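Local structure of Ulp1-like SUMO protease (Chaetomium thermophilum, 6DG4) at residues A[96-106]-A[164-175]; A[26-35]-A[45-54]. The protein probably removes SUMO from modified proteins and processes SUMO precursors as a C48-family cysteine protease, whose C-terminal catalytic domain this chain holds. One frame throughout, in Å; residues are numbered along the deposited sequence. Where two conformers were deposited one is given.

Interaction 1: residues A[96-106]-A[164-175]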
loop_
_atom_site.group_PDB
_atom_site.type_symbol
_atom_site.label_atom_id
_atom_site.label_comp_id
_atom_site.label_asym_id
_atom_site.label_seq_id
_atom_site.Cartn_x
_atom_site.Cartn_y
_atom_site.Cartn_z
ATOM N N PHE A 96 -1.931 -11.266 6.295
ATOM C CA PHE A 96 -3.124 -11.663 5.562
ATOM C C PHE A 96 -2.800 -12.645 4.442
ATOM O O PHE A 96 -3.401 -13.719 4.357
ATOM C CB PHE A 96 -3.873 -10.457 5.013
ATOM C CG PHE A 96 -5.124 -10.833 4.295
ATOM C CD1 PHE A 96 -6.240 -11.224 5.000
ATOM C CD2 PHE A 96 -5.175 -10.841 2.920
ATOM C CE1 PHE A 96 -7.392 -11.590 4.349
ATOM C CE2 PHE A 96 -6.328 -11.215 2.261
ATOM C CZ PHE A 96 -7.438 -11.582 2.978
ATOM N N TRP A 97 -1.869 -12.298 3.563
ATOM C CA TRP A 97 -1.592 -13.188 2.437
ATOM C C TRP A 97 -1.163 -14.574 2.898
ATOM O O TRP A 97 -1.683 -15.567 2.360
ATOM C CB TRP A 97 -0.594 -12.547 1.471
ATOM C CG TRP A 97 -0.433 -13.331 0.206
ATOM C CD1 TRP A 97 0.645 -14.078 -0.159
ATOM C CD2 TRP A 97 -1.387 -13.457 -0.855
ATOM N NE1 TRP A 97 0.426 -14.659 -1.383
ATOM C CE2 TRP A 97 -0.815 -14.291 -1.834
ATOM C CE3 TRP A 97 -2.673 -12.948 -1.071
ATOM C CZ2 TRP A 97 -1.481 -14.630 -3.012
ATOM C CZ3 TRP A 97 -3.331 -13.281 -2.250
ATOM C CH2 TRP A 97 -2.733 -14.110 -3.201
ATOM N N PRO A 98 -0.253 -14.728 3.861
ATOM C CA PRO A 98 0.058 -16.087 4.338
ATOM C C PRO A 98 -1.156 -16.817 4.890
ATOM O O PRO A 98 -1.291 -18.030 4.681
ATOM C CB PRO A 98 1.146 -15.859 5.397
ATOM C CG PRO A 98 1.657 -14.496 5.179
ATOM C CD PRO A 98 0.624 -13.703 4.450
ATOM N N ARG A 99 -2.047 -16.110 5.588
ATOM C CA ARG A 99 -3.262 -16.739 6.093
ATOM C C ARG A 99 -4.150 -17.200 4.947
ATOM O O ARG A 99 -4.725 -18.295 4.990
ATOM C CB ARG A 99 -4.015 -15.752 6.984
ATOM C CG ARG A 99 -5.293 -16.306 7.591
ATOM C CD ARG A 99 -5.011 -16.920 8.927
ATOM N NE ARG A 99 -6.196 -17.511 9.536
ATOM C CZ ARG A 99 -6.179 -18.170 10.690
ATOM N NH1 ARG A 99 -5.042 -18.305 11.357
ATOM N NH2 ARG A 99 -7.296 -18.682 11.182
ATOM N N LEU A 100 -4.274 -16.375 3.908
ATOM C CA LEU A 100 -5.090 -16.746 2.759
ATOM C C LEU A 100 -4.511 -17.966 2.047
ATOM O O LEU A 100 -5.255 -18.875 1.655
ATOM C CB LEU A 100 -5.205 -15.550 1.814
ATOM C CG LEU A 100 -6.222 -15.693 0.685
ATOM C CD1 LEU A 100 -7.616 -15.919 1.250
ATOM C CD2 LEU A 100 -6.226 -14.468 -0.180
ATOM N N LEU A 101 -3.184 -18.013 1.889
ATOM C CA LEU A 101 -2.553 -19.161 1.247
ATOM C C LEU A 101 -2.740 -20.428 2.075
ATOM O O LEU A 101 -2.997 -21.505 1.526
ATOM C CB LEU A 101 -1.057 -18.901 1.037
ATOM C CG LEU A 101 -0.636 -17.863 -0.008
ATOM C CD1 LEU A 101 0.878 -17.863 -0.195
ATOM C CD2 LEU A 101 -1.329 -18.112 -1.338
ATOM N N SER A 102 -2.604 -20.327 3.394
ATOM C CA SER A 102 -2.576 -21.523 4.226
ATOM C C SER A 102 -3.959 -21.985 4.657
ATOM O O SER A 102 -4.180 -23.191 4.793
ATOM C CB SER A 102 -1.693 -21.294 5.455
ATOM O OG SER A 102 -2.164 -20.219 6.241
ATOM N N HIS A 103 -4.897 -21.059 4.866
ATOM C CA HIS A 103 -6.230 -21.390 5.338
ATOM C C HIS A 103 -7.327 -21.215 4.298
ATOM O O HIS A 103 -8.424 -21.743 4.492
ATOM C CB HIS A 103 -6.608 -20.482 6.520
ATOM C CG HIS A 103 -5.902 -20.808 7.796
ATOM N ND1 HIS A 103 -4.570 -20.526 8.013
ATOM C CD2 HIS A 103 -6.356 -21.383 8.934
ATOM C CE1 HIS A 103 -4.234 -20.918 9.229
ATOM N NE2 HIS A 103 -5.299 -21.443 9.807
ATOM N N GLY A 104 -7.088 -20.454 3.236
ATOM C CA GLY A 104 -8.164 -20.002 2.384
ATOM C C GLY A 104 -9.024 -18.941 3.059
ATOM O O GLY A 104 -8.852 -18.636 4.243
ATOM N N PRO A 105 -9.997 -18.385 2.325
ATOM C CA PRO A 105 -10.772 -17.256 2.873
ATOM C C PRO A 105 -11.583 -17.613 4.106
ATOM O O PRO A 105 -11.786 -16.759 4.979
ATOM C CB PRO A 105 -11.682 -16.840 1.704
ATOM C CG PRO A 105 -11.147 -17.548 0.491
ATOM C CD PRO A 105 -10.448 -18.772 0.979
ATOM N N GLY A 106 -12.062 -18.854 4.207
ATOM C CA GLY A 106 -12.849 -19.245 5.359
ATOM C C GLY A 106 -12.095 -19.240 6.670
ATOM O O GLY A 106 -12.721 -19.288 7.732
ATOM N N ARG A 164 -2.426 -16.654 -10.951
ATOM C CA ARG A 164 -2.650 -17.336 -9.681
ATOM C C ARG A 164 -3.157 -16.370 -8.616
ATOM O O ARG A 164 -4.099 -16.680 -7.876
ATOM C CB ARG A 164 -1.351 -18.004 -9.244
ATOM C CG ARG A 164 -1.324 -18.463 -7.820
ATOM C CD ARG A 164 -0.012 -19.162 -7.528
ATOM N NE ARG A 164 0.274 -19.146 -6.103
ATOM C CZ ARG A 164 0.916 -18.164 -5.477
ATOM N NH1 ARG A 164 1.123 -18.251 -4.174
ATOM N NH2 ARG A 164 1.361 -17.111 -6.147
ATOM N N VAL A 165 -2.537 -15.196 -8.506
ATOM C CA VAL A 165 -2.988 -14.219 -7.521
ATOM C C VAL A 165 -4.384 -13.721 -7.868
ATOM O O VAL A 165 -5.256 -13.617 -6.997
ATOM C CB VAL A 165 -1.984 -13.062 -7.402
ATOM C CG1 VAL A 165 -2.554 -11.954 -6.524
ATOM C CG2 VAL A 165 -0.676 -13.570 -6.825
ATOM N N LYS A 166 -4.615 -13.390 -9.143
ATOM C CA LYS A 166 -5.926 -12.896 -9.549
ATOM C C LYS A 166 -7.030 -13.879 -9.184
ATOM O O LYS A 166 -8.093 -13.480 -8.695
ATOM C CB LYS A 166 -5.951 -12.645 -11.054
ATOM C CG LYS A 166 -5.088 -11.494 -11.513
ATOM C CD LYS A 166 -4.895 -11.586 -13.025
ATOM C CE LYS A 166 -4.126 -10.421 -13.572
ATOM N NZ LYS A 166 -3.902 -10.583 -15.033
ATOM N N ALA A 167 -6.812 -15.169 -9.448
ATOM C CA ALA A 167 -7.825 -16.164 -9.117
ATOM C C ALA A 167 -8.074 -16.228 -7.614
ATOM O O ALA A 167 -9.221 -16.383 -7.174
ATOM C CB ALA A 167 -7.403 -17.529 -9.653
ATOM N N LYS A 168 -7.013 -16.122 -6.808
ATOM C CA LYS A 168 -7.186 -16.139 -5.359
ATOM C C LYS A 168 -7.948 -14.913 -4.877
ATOM O O LYS A 168 -8.751 -15.001 -3.940
ATOM C CB LYS A 168 -5.825 -16.244 -4.675
ATOM C CG LYS A 168 -5.229 -17.637 -4.808
ATOM C CD LYS A 168 -3.865 -17.739 -4.174
ATOM C CE LYS A 168 -3.268 -19.115 -4.412
ATOM N NZ LYS A 168 -4.090 -20.191 -3.804
ATOM N N LEU A 169 -7.711 -13.762 -5.503
ATOM C CA LEU A 169 -8.468 -12.571 -5.145
ATOM C C LEU A 169 -9.952 -12.748 -5.452
ATOM O O LEU A 169 -10.806 -12.349 -4.653
ATOM C CB LEU A 169 -7.900 -11.358 -5.876
ATOM C CG LEU A 169 -6.462 -10.969 -5.520
ATOM C CD1 LEU A 169 -6.010 -9.803 -6.386
ATOM C CD2 LEU A 169 -6.329 -10.640 -4.042
ATOM N N LEU A 170 -10.284 -13.320 -6.612
ATOM C CA LEU A 170 -11.690 -13.531 -6.943
ATOM C C LEU A 170 -12.334 -14.561 -6.022
ATOM O O LEU A 170 -13.517 -14.431 -5.686
ATOM C CB LEU A 170 -11.838 -13.939 -8.408
ATOM C CG LEU A 170 -11.599 -12.795 -9.397
ATOM C CD1 LEU A 170 -11.388 -13.330 -10.803
ATOM C CD2 LEU A 170 -12.765 -11.818 -9.398
ATOM N N GLU A 171 -11.582 -15.579 -5.594
ATOM C CA GLU A 171 -12.114 -16.521 -4.611
ATOM C C GLU A 171 -12.442 -15.810 -3.303
ATOM O O GLU A 171 -13.475 -16.082 -2.678
ATOM C CB GLU A 171 -11.116 -17.658 -4.386
ATOM C CG GLU A 171 -10.980 -18.594 -5.586
ATOM C CD GLU A 171 -9.794 -19.550 -5.486
ATOM O OE1 GLU A 171 -8.989 -19.435 -4.532
ATOM O OE2 GLU A 171 -9.665 -20.419 -6.377
ATOM N N LEU A 172 -11.582 -14.878 -2.887
ATOM C CA LEU A 172 -11.836 -14.108 -1.674
ATOM C C LEU A 172 -13.092 -13.260 -1.820
ATOM O O LEU A 172 -13.929 -13.208 -0.911
ATOM C CB LEU A 172 -10.622 -13.226 -1.370
ATOM C CG LEU A 172 -10.746 -12.250 -0.200
ATOM C CD1 LEU A 172 -10.926 -12.995 1.113
ATOM C CD2 LEU A 172 -9.517 -11.358 -0.143
ATOM N N VAL A 173 -13.230 -12.570 -2.954
ATOM C CA VAL A 173 -14.409 -11.741 -3.196
ATOM C C VAL A 173 -15.676 -12.588 -3.132
ATOM O O VAL A 173 -16.667 -12.206 -2.496
ATOM C CB VAL A 173 -14.270 -11.003 -4.542
ATOM C CG1 VAL A 173 -15.558 -10.287 -4.903
ATOM C CG2 VAL A 173 -13.107 -10.006 -4.498
ATOM N N LYS A 174 -15.664 -13.745 -3.802
ATOM C CA LYS A 174 -16.820 -14.637 -3.795
ATOM C C LYS A 174 -17.153 -15.086 -2.381
ATOM O O LYS A 174 -18.328 -15.138 -1.995
ATOM C CB LYS A 174 -16.523 -15.842 -4.683
ATOM C CG LYS A 174 -17.627 -16.886 -4.694
ATOM C CD LYS A 174 -17.356 -17.916 -5.753
ATOM C CE LYS A 174 -18.507 -18.899 -5.859
ATOM N NZ LYS A 174 -18.434 -19.694 -7.116
ATOM N N PHE A 175 -16.130 -15.384 -1.580
ATOM C CA PHE A 175 -16.376 -15.812 -0.212
ATOM C C PHE A 175 -17.079 -14.724 0.590
ATOM O O PHE A 175 -18.015 -15.009 1.347
ATOM C CB PHE A 175 -15.061 -16.182 0.467
ATOM C CG PHE A 175 -15.219 -16.497 1.918
ATOM C CD1 PHE A 175 -15.601 -17.758 2.319
ATOM C CD2 PHE A 175 -15.015 -15.523 2.881
ATOM C CE1 PHE A 175 -15.762 -18.054 3.664
ATOM C CE2 PHE A 175 -15.180 -15.809 4.221
ATOM C CZ PHE A 175 -15.562 -17.072 4.610
HETATM O O HOH W 1 -5.636 -18.725 -1.310
HETATM O O HOH W 2 -2.810 -21.804 -1.374
#
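Two helices of the Ulp1-type cysteine protease domain, 96-103 and 164-175, cross nearly at a right angle (84°) with axes 11.7 Å apart, and F96, W97 and L100 fill the space between them against V165, K168, L169 and L172. W97 spans the gap: with CG anti to the backbone N (chi1 -172°), its six-membered ring is carried across to the second helix, where CH2 lies 4.0 Å from V165 CG1 and 3.9 Å from K168 CD. L101 CD2 rests over one face of the indole, toward its rim. W97 NE1 hydrogen-bonds to E134 OE2 of strand 127-134. An alanine in place of W97 would probably leave V165 and the K168 methylenes without the ring they pack on, and E134 without the hydrogen bond from the indole N-H. K168, bent at its last torsion, carries NZ to two waters that donate to L100 O and L101 O, so the polar link is water-mediated. Further along, L172 CD2 meets the edge of the F96 ring at CZ, 3.8 Å away. Past the helix end at G104, P105 CB packs 3.6 Å from F175 CG, and the ring of F175 turns one face to the P105-G106 peptide. Behind the contact, strand 127-134 supports F96, W97 and V165, strand 149-153 backs V165 and L169, and helix 109-114 covers F96.

Interaction 2: residues A[26-35]-A[45-54]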
loop_
_atom_site.group_PDB
_atom_site.type_symbol
_atom_site.label_atom_id
_atom_site.label_comp_id
_atom_site.label_asym_id
_atom_site.label_seq_id
_atom_site.Cartn_x
_atom_site.Cartn_y
_atom_site.Cartn_z
ATOM N N ALA A 26 17.169 10.597 12.049
ATOM C CA ALA A 26 16.531 9.342 12.429
ATOM C C ALA A 26 17.464 8.161 12.213
ATOM O O ALA A 26 17.518 7.247 13.041
ATOM C CB ALA A 26 15.242 9.132 11.636
ATOM N N ARG A 27 18.193 8.138 11.105
ATOM C CA ARG A 27 19.087 7.002 10.913
ATOM C C ARG A 27 20.381 7.129 11.705
ATOM O O ARG A 27 21.205 6.211 11.658
ATOM C CB ARG A 27 19.372 6.746 9.436
ATOM C CG ARG A 27 20.045 7.872 8.700
ATOM C CD ARG A 27 20.604 7.353 7.377
ATOM N NE ARG A 27 21.183 8.406 6.546
ATOM C CZ ARG A 27 22.460 8.781 6.583
ATOM N NH1 ARG A 27 23.312 8.198 7.417
ATOM N NH2 ARG A 27 22.888 9.746 5.782
ATOM N N ASN A 28 20.568 8.232 12.431
ATOM C CA ASN A 28 21.680 8.389 13.363
ATOM C C ASN A 28 21.194 8.502 14.806
ATOM O O ASN A 28 21.932 8.984 15.675
ATOM C CB ASN A 28 22.511 9.618 12.994
ATOM C CG ASN A 28 23.282 9.431 11.711
ATOM O OD1 ASN A 28 24.135 8.553 11.609
ATOM N ND2 ASN A 28 23.007 10.271 10.732
ATOM N N ALA A 29 19.978 8.042 15.078
ATOM C CA ALA A 29 19.338 8.307 16.350
ATOM C C ALA A 29 19.885 7.402 17.447
ATOM O O ALA A 29 20.528 6.377 17.198
ATOM C CB ALA A 29 17.830 8.068 16.246
ATOM N N ASN A 30 19.625 7.810 18.678
ATOM C CA ASN A 30 19.699 6.897 19.801
ATOM C C ASN A 30 18.945 5.627 19.422
ATOM O O ASN A 30 17.750 5.700 19.110
ATOM C CB ASN A 30 19.018 7.594 20.975
ATOM C CG ASN A 30 19.078 6.791 22.254
ATOM O OD1 ASN A 30 18.957 5.562 22.245
ATOM N ND2 ASN A 30 19.260 7.488 23.375
ATOM N N PRO A 31 19.602 4.461 19.402
ATOM C CA PRO A 31 18.936 3.257 18.873
ATOM C C PRO A 31 17.720 2.816 19.657
ATOM O O PRO A 31 16.936 2.011 19.136
ATOM C CB PRO A 31 20.030 2.179 18.909
ATOM C CG PRO A 31 21.301 2.879 19.171
ATOM C CD PRO A 31 20.990 4.197 19.815
ATOM N N ALA A 32 17.542 3.305 20.886
ATOM C CA ALA A 32 16.398 2.948 21.711
ATOM C C ALA A 32 15.224 3.910 21.577
ATOM O O ALA A 32 14.123 3.581 22.035
ATOM C CB ALA A 32 16.817 2.882 23.182
ATOM N N THR A 33 15.419 5.081 20.972
ATOM C CA THR A 33 14.322 6.029 20.843
ATOM C C THR A 33 13.240 5.433 19.959
ATOM O O THR A 33 13.517 4.979 18.844
ATOM C CB THR A 33 14.814 7.334 20.212
ATOM O OG1 THR A 33 15.721 7.988 21.100
ATOM C CG2 THR A 33 13.642 8.273 19.913
ATOM N N GLU A 34 12.008 5.449 20.449
ATOM C CA GLU A 34 10.860 5.131 19.607
ATOM C C GLU A 34 10.591 6.346 18.729
ATOM O O GLU A 34 9.961 7.315 19.164
ATOM C CB GLU A 34 9.641 4.799 20.452
ATOM C CG GLU A 34 8.462 4.403 19.594
ATOM C CD GLU A 34 7.200 4.174 20.386
ATOM O OE1 GLU A 34 7.145 3.174 21.130
ATOM O OE2 GLU A 34 6.265 4.996 20.259
ATOM N N LEU A 35 11.069 6.291 17.483
ATOM C CA LEU A 35 11.006 7.434 16.586
ATOM C C LEU A 35 9.607 7.664 16.034
ATOM O O LEU A 35 9.277 8.786 15.633
ATOM C CB LEU A 35 11.957 7.208 15.411
ATOM C CG LEU A 35 13.425 7.042 15.777
ATOM C CD1 LEU A 35 14.200 6.532 14.588
ATOM C CD2 LEU A 35 14.014 8.354 16.263
ATOM N N VAL A 45 12.145 2.231 15.131
ATOM C CA VAL A 45 13.377 2.659 15.762
ATOM C C VAL A 45 14.428 2.864 14.677
ATOM O O VAL A 45 14.177 2.642 13.494
ATOM C CB VAL A 45 13.868 1.663 16.833
ATOM C CG1 VAL A 45 12.884 1.582 17.978
ATOM C CG2 VAL A 45 14.088 0.282 16.218
ATOM N N ARG A 46 15.616 3.289 15.106
ATOM C CA ARG A 46 16.693 3.581 14.169
ATOM C C ARG A 46 16.855 2.479 13.131
ATOM O O ARG A 46 16.993 2.757 11.936
ATOM C CB ARG A 46 17.996 3.781 14.942
ATOM C CG ARG A 46 19.232 3.880 14.065
ATOM C CD ARG A 46 20.472 4.127 14.901
ATOM N NE ARG A 46 21.674 4.136 14.080
ATOM C CZ ARG A 46 22.751 4.874 14.329
ATOM N NH1 ARG A 46 22.788 5.680 15.384
ATOM N NH2 ARG A 46 23.787 4.808 13.506
ATOM N N ARG A 47 16.859 1.220 13.564
ATOM C CA ARG A 47 17.117 0.125 12.635
ATOM C C ARG A 47 16.144 0.128 11.460
ATOM O O ARG A 47 16.537 -0.151 10.319
ATOM C CB ARG A 47 17.037 -1.199 13.377
ATOM C CG ARG A 47 17.321 -2.384 12.518
ATOM C CD ARG A 47 17.299 -3.620 13.375
ATOM N NE ARG A 47 17.616 -4.814 12.615
ATOM C CZ ARG A 47 16.733 -5.482 11.888
ATOM N NH1 ARG A 47 15.483 -5.054 11.822
ATOM N NH2 ARG A 47 17.101 -6.573 11.233
ATOM N N ASP A 48 14.868 0.418 11.713
ATOM C CA ASP A 48 13.891 0.416 10.627
ATOM C C ASP A 48 14.274 1.412 9.540
ATOM O O ASP A 48 14.116 1.133 8.345
ATOM C CB ASP A 48 12.505 0.729 11.184
ATOM C CG ASP A 48 12.023 -0.321 12.160
ATOM O OD1 ASP A 48 11.700 -1.444 11.726
ATOM O OD2 ASP A 48 11.983 -0.033 13.368
ATOM N N PHE A 49 14.781 2.579 9.938
ATOM C CA PHE A 49 15.148 3.618 8.985
ATOM C C PHE A 49 16.527 3.363 8.393
ATOM O O PHE A 49 16.703 3.389 7.169
ATOM C CB PHE A 49 15.102 4.979 9.692
ATOM C CG PHE A 49 13.714 5.393 10.095
ATOM C CD1 PHE A 49 12.911 6.105 9.218
ATOM C CD2 PHE A 49 13.197 5.040 11.330
ATOM C CE1 PHE A 49 11.632 6.470 9.572
ATOM C CE2 PHE A 49 11.912 5.395 11.682
ATOM C CZ PHE A 49 11.131 6.110 10.802
ATOM N N GLU A 50 17.514 3.100 9.252
ATOM C CA GLU A 50 18.899 3.030 8.806
ATOM C C GLU A 50 19.160 1.793 7.959
ATOM O O GLU A 50 19.938 1.845 7.002
ATOM C CB GLU A 50 19.824 3.035 10.021
ATOM C CG GLU A 50 21.292 2.987 9.674
ATOM C CD GLU A 50 22.166 3.065 10.892
ATOM O OE1 GLU A 50 21.821 2.423 11.913
ATOM O OE2 GLU A 50 23.189 3.778 10.829
ATOM N N GLU A 51 18.540 0.664 8.300
ATOM C CA GLU A 51 18.843 -0.588 7.630
ATOM C C GLU A 51 17.725 -1.100 6.740
ATOM O O GLU A 51 18.010 -1.836 5.790
ATOM C CB GLU A 51 19.184 -1.673 8.664
ATOM C CG GLU A 51 20.418 -1.342 9.498
ATOM C CD GLU A 51 20.755 -2.423 10.496
ATOM O OE1 GLU A 51 20.891 -3.588 10.083
ATOM O OE2 GLU A 51 20.878 -2.113 11.697
ATOM N N LYS A 52 16.475 -0.704 6.998
ATOM C CA LYS A 52 15.322 -1.314 6.345
ATOM C C LYS A 52 14.488 -0.320 5.541
ATOM O O LYS A 52 13.352 -0.632 5.169
ATOM C CB LYS A 52 14.457 -2.042 7.378
ATOM C CG LYS A 52 15.221 -3.052 8.233
ATOM C CD LYS A 52 15.817 -4.176 7.390
ATOM C CE LYS A 52 16.587 -5.176 8.247
ATOM N NZ LYS A 52 17.093 -6.322 7.449
ATOM N N LEU A 53 15.033 0.857 5.228
ATOM C CA LEU A 53 14.302 1.828 4.422
ATOM C C LEU A 53 15.222 2.767 3.652
ATOM O O LEU A 53 15.144 2.846 2.421
ATOM C CB LEU A 53 13.335 2.636 5.296
ATOM C CG LEU A 53 12.565 3.761 4.595
ATOM C CD1 LEU A 53 11.828 3.303 3.342
ATOM C CD2 LEU A 53 11.577 4.386 5.572
ATOM N N LEU A 54 16.091 3.485 4.350
ATOM C CA LEU A 54 16.765 4.615 3.726
ATOM C C LEU A 54 17.854 4.274 2.715
ATOM O O LEU A 54 17.967 4.975 1.702
ATOM C CB LEU A 54 17.325 5.560 4.794
ATOM C CG LEU A 54 16.247 6.357 5.523
ATOM C CD1 LEU A 54 16.854 7.066 6.727
ATOM C CD2 LEU A 54 15.571 7.346 4.581
HETATM O O HOH W 3 25.186 7.207 14.242
HETATM O O HOH W 4 15.799 4.784 17.489
HETATM O O HOH W 5 17.459 0.624 16.491
#
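V45 sits at the N-cap position of the short helix 46-50, its CG1 3.6 Å from T33 O of the loop that follows helix 17-27; in this helix-to-loop contact an arginine makes one hydrogen bond to a loop carbonyl, with R27 O and N28 CA over one face of its guanidinium. The V45 N-H is taken by D48 OD2, on the carboxylate's anti lone pair. The R46 backbone N donates to a water that donates to N30 O and T33 O, tying the helix start to the type I turn N30-T33. The R46 side chain leaves with CG anti to the backbone N (chi1 171°), runs extended from CG to NE along the loop and points NH1 at A29 O, 3.0 Å away, in a nearly straight bond (164°) in the guanidinium plane. Another water bridges R47 N to P31 O. F49 takes A26 CB over one ring face, and L35 CD1 approaches its CD2 at 3.7 Å. E50 forms a two-pronged salt bridge with R46 within the helix, NE reaching OE1 (2.8 Å) from above the carboxylate plane and NH2 reaching OE2 (2.9 Å) on the syn side, which fixes the guanidinium's rotation. L54 CD1 closes the contact 3.7 Å from R27 CB.

Interactions 1 and 2 illustrate two ways of joining separate pieces of one chain: the first mostly by apolar side chains between crossed helices, the second by an arginine hydrogen-bonded to one loop carbonyl, together with bridging waters and apolar contacts. Their centres lie 34 Å apart and their nearest atoms about 18 Å apart, so neither touches the other, and they follow one another along the chain, 26-35 with 45-54 closing before 96-106 begins. Both are peripheral, at about 18 and 21 Å from the chain centre. Interaction 1 rests on the central mixed sheet through strands 127-134 and 149-153, whereas interaction 2 leans, through F49 and L54, on helix 228-241.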